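Long-range contacts in fasciclin-1 (Drosophila melanogaster, PDB 1O70), which acts as a neural cell adhesion molecule, represented here by its third and fourth FAS1 domains: residues 109-114 / 124-129; 131-136 / 148-153. All blocks are in the same frame, centred on the assembly; numbering follows the deposited sequence.

Interaction 1: 109-114 / 124-129; sequences TFLYFN and ITVEGG. With NAG (2-acetamido-2-deoxy-beta-D-glucopyranose), chain B; NAG (2-acetamido-2-deoxy-beta-D-glucopyranose), chain C.
Phe113 and Val126 face each other as a non-hydrogen-bonded antiparallel pair, and packing is tight here: Phe113 CD2 is 3.8 Å from Val126 CB, Val126 CG2 lies over one ring face, and Ile91 of helix 88-94 touches the ring as well. Next to them, Asn114 and Thr125 exchange two backbone hydrogen bonds, N to O each way, both 3.0 Å. On the other face, Glu127 CB makes a CH-pi contact 4.0 Å from the Tyr112 ring centroid, while the bent Glu127 chain (chi2 71°) carries its carboxylate to a salt bridge with Arg290. Polar residues suit the glycan: Thr125 OG1 accepts from N2 of the Asn132-linked NAG (chain B) at 2.8 Å, and Asn114 CG, anti to N (chi1 179°), brings ND2 alongside the next sugar (chain C), donating to its O6 at 3.1 Å. A water joins Asn114 O and Thr125 OG1 at this glycan end. The far end is looser: waters replace direct cross-strand bonds, bridging Phe110 O to Glu127 O and to Gly129 N. Gly128, lacking a side chain, lets Leu111 CD2 approach its CA to 3.7 Å; Gly129 adopts a positive phi that glycine readily accepts. The strands form a beta hairpin of the third FAS1 domain.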
loop_
_atom_site.group_PDB
_atom_site.type_symbol
_atom_site.label_atom_id
_atom_site.label_comp_id
_atom_site.label_asym_id
_atom_site.label_seq_id
_atom_site.Cartn_x
_atom_site.Cartn_y
_atom_site.Cartn_z
ATOM N N THR A 109 -6.272 7.442 2.732
ATOM C CA THR A 109 -5.217 6.550 3.198
ATOM C C THR A 109 -5.582 5.810 4.473
ATOM O O THR A 109 -5.935 6.433 5.474
ATOM C CB THR A 109 -3.947 7.330 3.530
ATOM O OG1 THR A 109 -3.626 8.203 2.444
ATOM C CG2 THR A 109 -2.794 6.372 3.811
ATOM N N PHE A 110 -5.516 4.488 4.454
ATOM C CA PHE A 110 -5.771 3.757 5.684
ATOM C C PHE A 110 -4.493 2.963 5.981
ATOM O O PHE A 110 -3.604 2.874 5.134
ATOM C CB PHE A 110 -7.012 2.860 5.560
ATOM C CG PHE A 110 -6.887 1.768 4.549
ATOM C CD1 PHE A 110 -6.094 0.652 4.812
ATOM C CD2 PHE A 110 -7.583 1.834 3.342
ATOM C CE1 PHE A 110 -5.989 -0.391 3.891
ATOM C CE2 PHE A 110 -7.490 0.798 2.407
ATOM C CZ PHE A 110 -6.689 -0.320 2.685
ATOM N N LEU A 111 -4.382 2.430 7.187
ATOM C CA LEU A 111 -3.201 1.673 7.576
ATOM C C LEU A 111 -3.655 0.349 8.149
ATOM O O LEU A 111 -4.852 0.086 8.263
ATOM C CB LEU A 111 -2.438 2.403 8.682
ATOM C CG LEU A 111 -2.345 3.925 8.635
ATOM C CD1 LEU A 111 -1.709 4.459 9.919
ATOM C CD2 LEU A 111 -1.533 4.322 7.408
ATOM N N TYR A 112 -2.695 -0.488 8.506
ATOM C CA TYR A 112 -3.004 -1.753 9.146
ATOM C C TYR A 112 -1.693 -2.210 9.745
ATOM O O TYR A 112 -0.625 -1.784 9.300
ATOM C CB TYR A 112 -3.620 -2.770 8.163
ATOM C CG TYR A 112 -2.750 -3.230 7.039
ATOM C CD1 TYR A 112 -1.873 -4.311 7.204
ATOM C CD2 TYR A 112 -2.793 -2.588 5.804
ATOM C CE1 TYR A 112 -1.062 -4.738 6.169
ATOM C CE2 TYR A 112 -1.994 -2.994 4.763
ATOM C CZ TYR A 112 -1.128 -4.074 4.948
ATOM O OH TYR A 112 -0.339 -4.517 3.909
ATOM N N PHE A 113 -1.774 -3.034 10.782
ATOM C CA PHE A 113 -0.581 -3.485 11.472
ATOM C C PHE A 113 -0.377 -4.985 11.415
ATOM O O PHE A 113 -1.280 -5.752 11.076
ATOM C CB PHE A 113 -0.638 -3.072 12.952
ATOM C CG PHE A 113 -0.887 -1.607 13.178
ATOM C CD1 PHE A 113 -2.144 -1.063 12.964
ATOM C CD2 PHE A 113 0.140 -0.770 13.598
ATOM C CE1 PHE A 113 -2.379 0.293 13.163
ATOM C CE2 PHE A 113 -0.085 0.589 13.799
ATOM C CZ PHE A 113 -1.350 1.118 13.579
ATOM N N ASN A 114 0.835 -5.389 11.763
ATOM C CA ASN A 114 1.192 -6.789 11.836
ATOM C C ASN A 114 1.921 -6.945 13.160
ATOM O O ASN A 114 2.860 -6.196 13.445
ATOM C CB ASN A 114 2.120 -7.196 10.700
ATOM C CG ASN A 114 2.515 -8.656 10.788
ATOM O OD1 ASN A 114 1.655 -9.535 10.818
ATOM N ND2 ASN A 114 3.814 -8.922 10.834
ATOM N N ILE A 124 6.074 -4.949 16.219
ATOM C CA ILE A 124 4.913 -4.346 15.587
ATOM C C ILE A 124 5.335 -3.514 14.397
ATOM O O ILE A 124 6.212 -2.653 14.504
ATOM C CB ILE A 124 4.173 -3.428 16.556
ATOM C CG1 ILE A 124 3.831 -4.207 17.828
ATOM C CG2 ILE A 124 2.909 -2.885 15.899
ATOM C CD1 ILE A 124 3.596 -3.317 19.038
ATOM N N THR A 125 4.723 -3.792 13.256
ATOM C CA THR A 125 5.008 -3.035 12.049
ATOM C C THR A 125 3.691 -2.491 11.511
ATOM O O THR A 125 2.614 -3.004 11.830
ATOM C CB THR A 125 5.693 -3.905 10.959
ATOM O OG1 THR A 125 4.890 -5.064 10.663
ATOM C CG2 THR A 125 7.096 -4.327 11.418
ATOM N N VAL A 126 3.778 -1.432 10.715
ATOM C CA VAL A 126 2.603 -0.805 10.127
ATOM C C VAL A 126 2.850 -0.582 8.642
ATOM O O VAL A 126 3.984 -0.318 8.224
ATOM C CB VAL A 126 2.310 0.571 10.780
ATOM C CG1 VAL A 126 3.517 1.492 10.650
ATOM C CG2 VAL A 126 1.096 1.214 10.117
ATOM N N GLU A 127 1.792 -0.695 7.844
ATOM C CA GLU A 127 1.904 -0.490 6.406
ATOM C C GLU A 127 0.973 0.633 5.991
ATOM O O GLU A 127 -0.230 0.571 6.221
ATOM C CB GLU A 127 1.533 -1.761 5.624
ATOM C CG GLU A 127 1.400 -1.514 4.114
ATOM C CD GLU A 127 2.739 -1.265 3.431
ATOM O OE1 GLU A 127 2.751 -0.629 2.358
ATOM O OE2 GLU A 127 3.779 -1.724 3.956
ATOM N N GLY A 128 1.532 1.669 5.381
ATOM C CA GLY A 128 0.697 2.770 4.951
ATOM C C GLY A 128 1.334 3.695 3.935
ATOM O O GLY A 128 2.528 3.993 4.008
ATOM N N GLY A 129 0.526 4.148 2.980
ATOM C CA GLY A 129 1.023 5.056 1.964
ATOM C C GLY A 129 2.275 4.538 1.293
ATOM O O GLY A 129 3.178 5.319 0.975
HETATM C C1 NAG B . 6.645 -5.061 7.083
HETATM C C2 NAG B . 5.497 -6.051 7.261
HETATM C C3 NAG B . 5.981 -7.214 8.133
HETATM C C4 NAG B . 7.249 -7.855 7.537
HETATM C C5 NAG B . 8.302 -6.758 7.277
HETATM C C6 NAG B . 9.558 -7.247 6.590
HETATM C C7 NAG B . 3.212 -5.288 7.280
HETATM C C8 NAG B . 2.074 -4.630 8.048
HETATM N N2 NAG B . 4.379 -5.398 7.906
HETATM O O3 NAG B . 4.949 -8.172 8.292
HETATM O O4 NAG B . 7.787 -8.805 8.478
HETATM O O5 NAG B . 7.750 -5.712 6.454
HETATM O O6 NAG B . 9.238 -7.977 5.415
HETATM O O7 NAG B . 3.035 -5.685 6.133
HETATM C C1 NAG C . 7.509 -10.138 8.265
HETATM C C2 NAG C . 8.569 -10.977 8.950
HETATM C C3 NAG C . 8.280 -12.455 8.686
HETATM C C4 NAG C . 6.850 -12.772 9.169
HETATM C C5 NAG C . 5.818 -11.800 8.571
HETATM C C6 NAG C . 4.462 -11.979 9.243
HETATM C C7 NAG C . 10.788 -10.099 9.258
HETATM C C8 NAG C . 12.206 -10.646 9.166
HETATM N N2 NAG C . 9.880 -10.624 8.444
HETATM O O3 NAG C . 9.231 -13.245 9.367
HETATM O O4 NAG C . 6.485 -14.111 8.853
HETATM O O5 NAG C . 6.213 -10.430 8.802
HETATM O O6 NAG C . 4.586 -11.869 10.658
HETATM O O7 NAG C . 10.522 -9.209 10.063
HETATM O O HOH W 1 -2.304 0.217 4.308
HETATM O O HOH W 2 -2.093 3.148 2.364
HETATM O O HOH W 3 5.121 -7.160 12.431
#

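Interaction 2: 131-136 / 148-153; sequences VNATVI and HIIDHV. With NAG (2-acetamido-2-deoxy-beta-D-glucopyranose), chain B.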
loop_
_atom_site.group_PDB
_atom_site.type_symbol
_atom_site.label_atom_id
_atom_site.label_comp_id
_atom_site.label_asym_id
_atom_site.label_seq_id
_atom_site.Cartn_x
_atom_site.Cartn_y
_atom_site.Cartn_z
ATOM N N VAL A 131 4.455 2.677 2.649
ATOM C CA VAL A 131 5.563 2.505 3.569
ATOM C C VAL A 131 5.333 1.483 4.653
ATOM O O VAL A 131 4.250 1.420 5.241
ATOM C CB VAL A 131 5.939 3.823 4.256
ATOM C CG1 VAL A 131 6.975 3.561 5.356
ATOM C CG2 VAL A 131 6.495 4.800 3.230
ATOM N N ASN A 132 6.364 0.684 4.905
ATOM C CA ASN A 132 6.327 -0.324 5.964
ATOM C C ASN A 132 7.277 0.171 7.047
ATOM O O ASN A 132 8.479 0.307 6.813
ATOM C CB ASN A 132 6.813 -1.679 5.443
ATOM C CG ASN A 132 6.899 -2.728 6.540
ATOM O OD1 ASN A 132 7.555 -2.497 7.558
ATOM N ND2 ASN A 132 6.238 -3.873 6.351
ATOM N N ALA A 133 6.740 0.435 8.228
ATOM C CA ALA A 133 7.563 0.923 9.323
ATOM C C ALA A 133 7.428 0.066 10.567
ATOM O O ALA A 133 6.404 -0.590 10.794
ATOM C CB ALA A 133 7.202 2.382 9.663
ATOM N N THR A 134 8.476 0.081 11.379
ATOM C CA THR A 134 8.468 -0.675 12.609
ATOM C C THR A 134 8.248 0.281 13.758
ATOM O O THR A 134 8.740 1.410 13.756
ATOM C CB THR A 134 9.794 -1.424 12.805
ATOM O OG1 THR A 134 9.944 -2.398 11.765
ATOM C CG2 THR A 134 9.815 -2.129 14.152
ATOM N N VAL A 135 7.468 -0.176 14.724
ATOM C CA VAL A 135 7.189 0.610 15.911
ATOM C C VAL A 135 8.386 0.377 16.822
ATOM O O VAL A 135 8.596 -0.740 17.286
ATOM C CB VAL A 135 5.922 0.115 16.612
ATOM C CG1 VAL A 135 5.700 0.905 17.890
ATOM C CG2 VAL A 135 4.722 0.265 15.684
ATOM N N ILE A 136 9.183 1.418 17.049
ATOM C CA ILE A 136 10.357 1.293 17.897
ATOM C C ILE A 136 10.073 1.739 19.320
ATOM O O ILE A 136 10.977 1.794 20.144
ATOM C CB ILE A 136 11.533 2.125 17.363
ATOM C CG1 ILE A 136 11.154 3.604 17.326
ATOM C CG2 ILE A 136 11.921 1.645 15.962
ATOM C CD1 ILE A 136 12.308 4.498 16.900
ATOM N N HIS A 148 2.864 6.194 19.231
ATOM C CA HIS A 148 3.859 5.160 18.980
ATOM C C HIS A 148 4.903 5.763 18.048
ATOM O O HIS A 148 4.564 6.535 17.143
ATOM C CB HIS A 148 3.227 3.973 18.265
ATOM C CG HIS A 148 2.012 3.420 18.945
ATOM N ND1 HIS A 148 2.084 2.653 20.090
ATOM C CD2 HIS A 148 0.699 3.480 18.618
ATOM C CE1 HIS A 148 0.870 2.259 20.435
ATOM N NE2 HIS A 148 0.011 2.747 19.556
ATOM N N ILE A 149 6.165 5.404 18.242
ATOM C CA ILE A 149 7.222 5.920 17.382
ATOM C C ILE A 149 7.607 4.891 16.313
ATOM O O ILE A 149 7.876 3.730 16.624
ATOM C CB ILE A 149 8.482 6.326 18.208
ATOM C CG1 ILE A 149 8.166 7.542 19.081
ATOM C CG2 ILE A 149 9.613 6.763 17.280
ATOM C CD1 ILE A 149 7.218 7.287 20.198
ATOM N N ILE A 150 7.611 5.319 15.053
ATOM C CA ILE A 150 7.972 4.434 13.953
ATOM C C ILE A 150 9.269 4.902 13.312
ATOM O O ILE A 150 9.621 6.079 13.395
ATOM C CB ILE A 150 6.853 4.351 12.888
ATOM C CG1 ILE A 150 6.563 5.738 12.298
ATOM C CG2 ILE A 150 5.598 3.755 13.510
ATOM C CD1 ILE A 150 5.429 5.730 11.269
ATOM N N ASP A 151 9.975 3.972 12.676
ATOM C CA ASP A 151 11.262 4.279 12.075
ATOM C C ASP A 151 11.250 4.790 10.648
ATOM O O ASP A 151 12.310 4.986 10.056
ATOM C CB ASP A 151 12.181 3.062 12.169
ATOM C CG ASP A 151 11.600 1.836 11.500
ATOM O OD1 ASP A 151 10.532 1.933 10.845
ATOM O OD2 ASP A 151 12.230 0.769 11.634
ATOM N N HIS A 152 10.067 4.990 10.083
ATOM C CA HIS A 152 9.969 5.529 8.732
ATOM C C HIS A 152 8.783 6.438 8.706
ATOM O O HIS A 152 7.861 6.277 9.500
ATOM C CB HIS A 152 9.766 4.445 7.675
ATOM C CG HIS A 152 11.010 3.687 7.347
ATOM N ND1 HIS A 152 11.350 2.509 7.976
ATOM C CD2 HIS A 152 12.011 3.952 6.474
ATOM C CE1 HIS A 152 12.505 2.076 7.502
ATOM N NE2 HIS A 152 12.928 2.934 6.589
ATOM N N VAL A 153 8.817 7.398 7.794
ATOM C CA VAL A 153 7.728 8.337 7.651
ATOM C C VAL A 153 6.753 7.768 6.629
ATOM O O VAL A 153 7.111 7.536 5.470
ATOM C CB VAL A 153 8.249 9.696 7.171
ATOM C CG1 VAL A 153 7.123 10.701 7.163
ATOM C CG2 VAL A 153 9.395 10.167 8.068
HETATM C C1 NAG B . 6.645 -5.061 7.083
HETATM C C2 NAG B . 5.497 -6.051 7.261
HETATM C C3 NAG B . 5.981 -7.214 8.133
HETATM C C4 NAG B . 7.249 -7.855 7.537
HETATM C C5 NAG B . 8.302 -6.758 7.277
HETATM C C6 NAG B . 9.558 -7.247 6.590
HETATM C C7 NAG B . 3.212 -5.288 7.280
HETATM C C8 NAG B . 2.074 -4.630 8.048
HETATM N N2 NAG B . 4.379 -5.398 7.906
HETATM O O3 NAG B . 4.949 -8.172 8.292
HETATM O O4 NAG B . 7.787 -8.805 8.478
HETATM O O5 NAG B . 7.750 -5.712 6.454
HETATM O O6 NAG B . 9.238 -7.977 5.415
HETATM O O7 NAG B . 3.035 -5.685 6.133
#
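Asp151 reaches across to the backbone of Thr134 with its carboxylate. Its CB lies 4.1 Å from Ile136 CG2. CG stands between the backbone N and the carbonyl carbon (chi1 58°), a torsion that brings the carboxylate up to the facing strand, where CG lies 3.6 Å from Thr134 N. OD1 then accepts two hydrogen bonds from opposite faces of the carboxylate plane: Thr134 N at 2.8 Å and His152 ND1 at 3.0 Å. These two grips probably hold the carboxylate's rotation, and a short acidic side chain suits a place where a backbone N-H needs an acceptor. OD2 rests 3.5 Å from Thr134 CB. The main chain returns the bond, Asp151 N donating to Thr134 O, and further along Ile136 N donates to Ile149 O at 2.7 Å. Small Ala133 lets its CB pack 3.8 Å from Ile150 CB, while Ile136 CG1 meets Ile149 CG2 at 3.5 Å. Asn132 points away from this partner and carries the N-linked NAG. In the fold, strand 131-141 lies between strands 123-128 and 145-150, the latter running parallel to strand 48-53 on its other side; beyond Asp151, the His152 ring stacks on Tyr158.

In the fold
Interactions 1 and 2 are successive hairpins of one mixed sheet, their centres about 9 Å apart. Strands 123-128 and 131-141, neighbours in that sheet, join them: Val126 N lies 2.8 Å from Ala133 O, and Val135 N 2.8 Å from Ile124 O, both probable hydrogen bonds. Thus Val126 and Ala133, each packed within its own hairpin, are also tied to each other. The glycan provides a second connection. Its first NAG is attached to Asn132 in 131-136 and folds back over 109-114 / 124-129, while Ser167 O also hydrogen-bonds to the sugar. Close by, Glu127 OE2 packs 3.4 Å from Asn132 CB, so the glycosylated residue rests directly against the first hairpin.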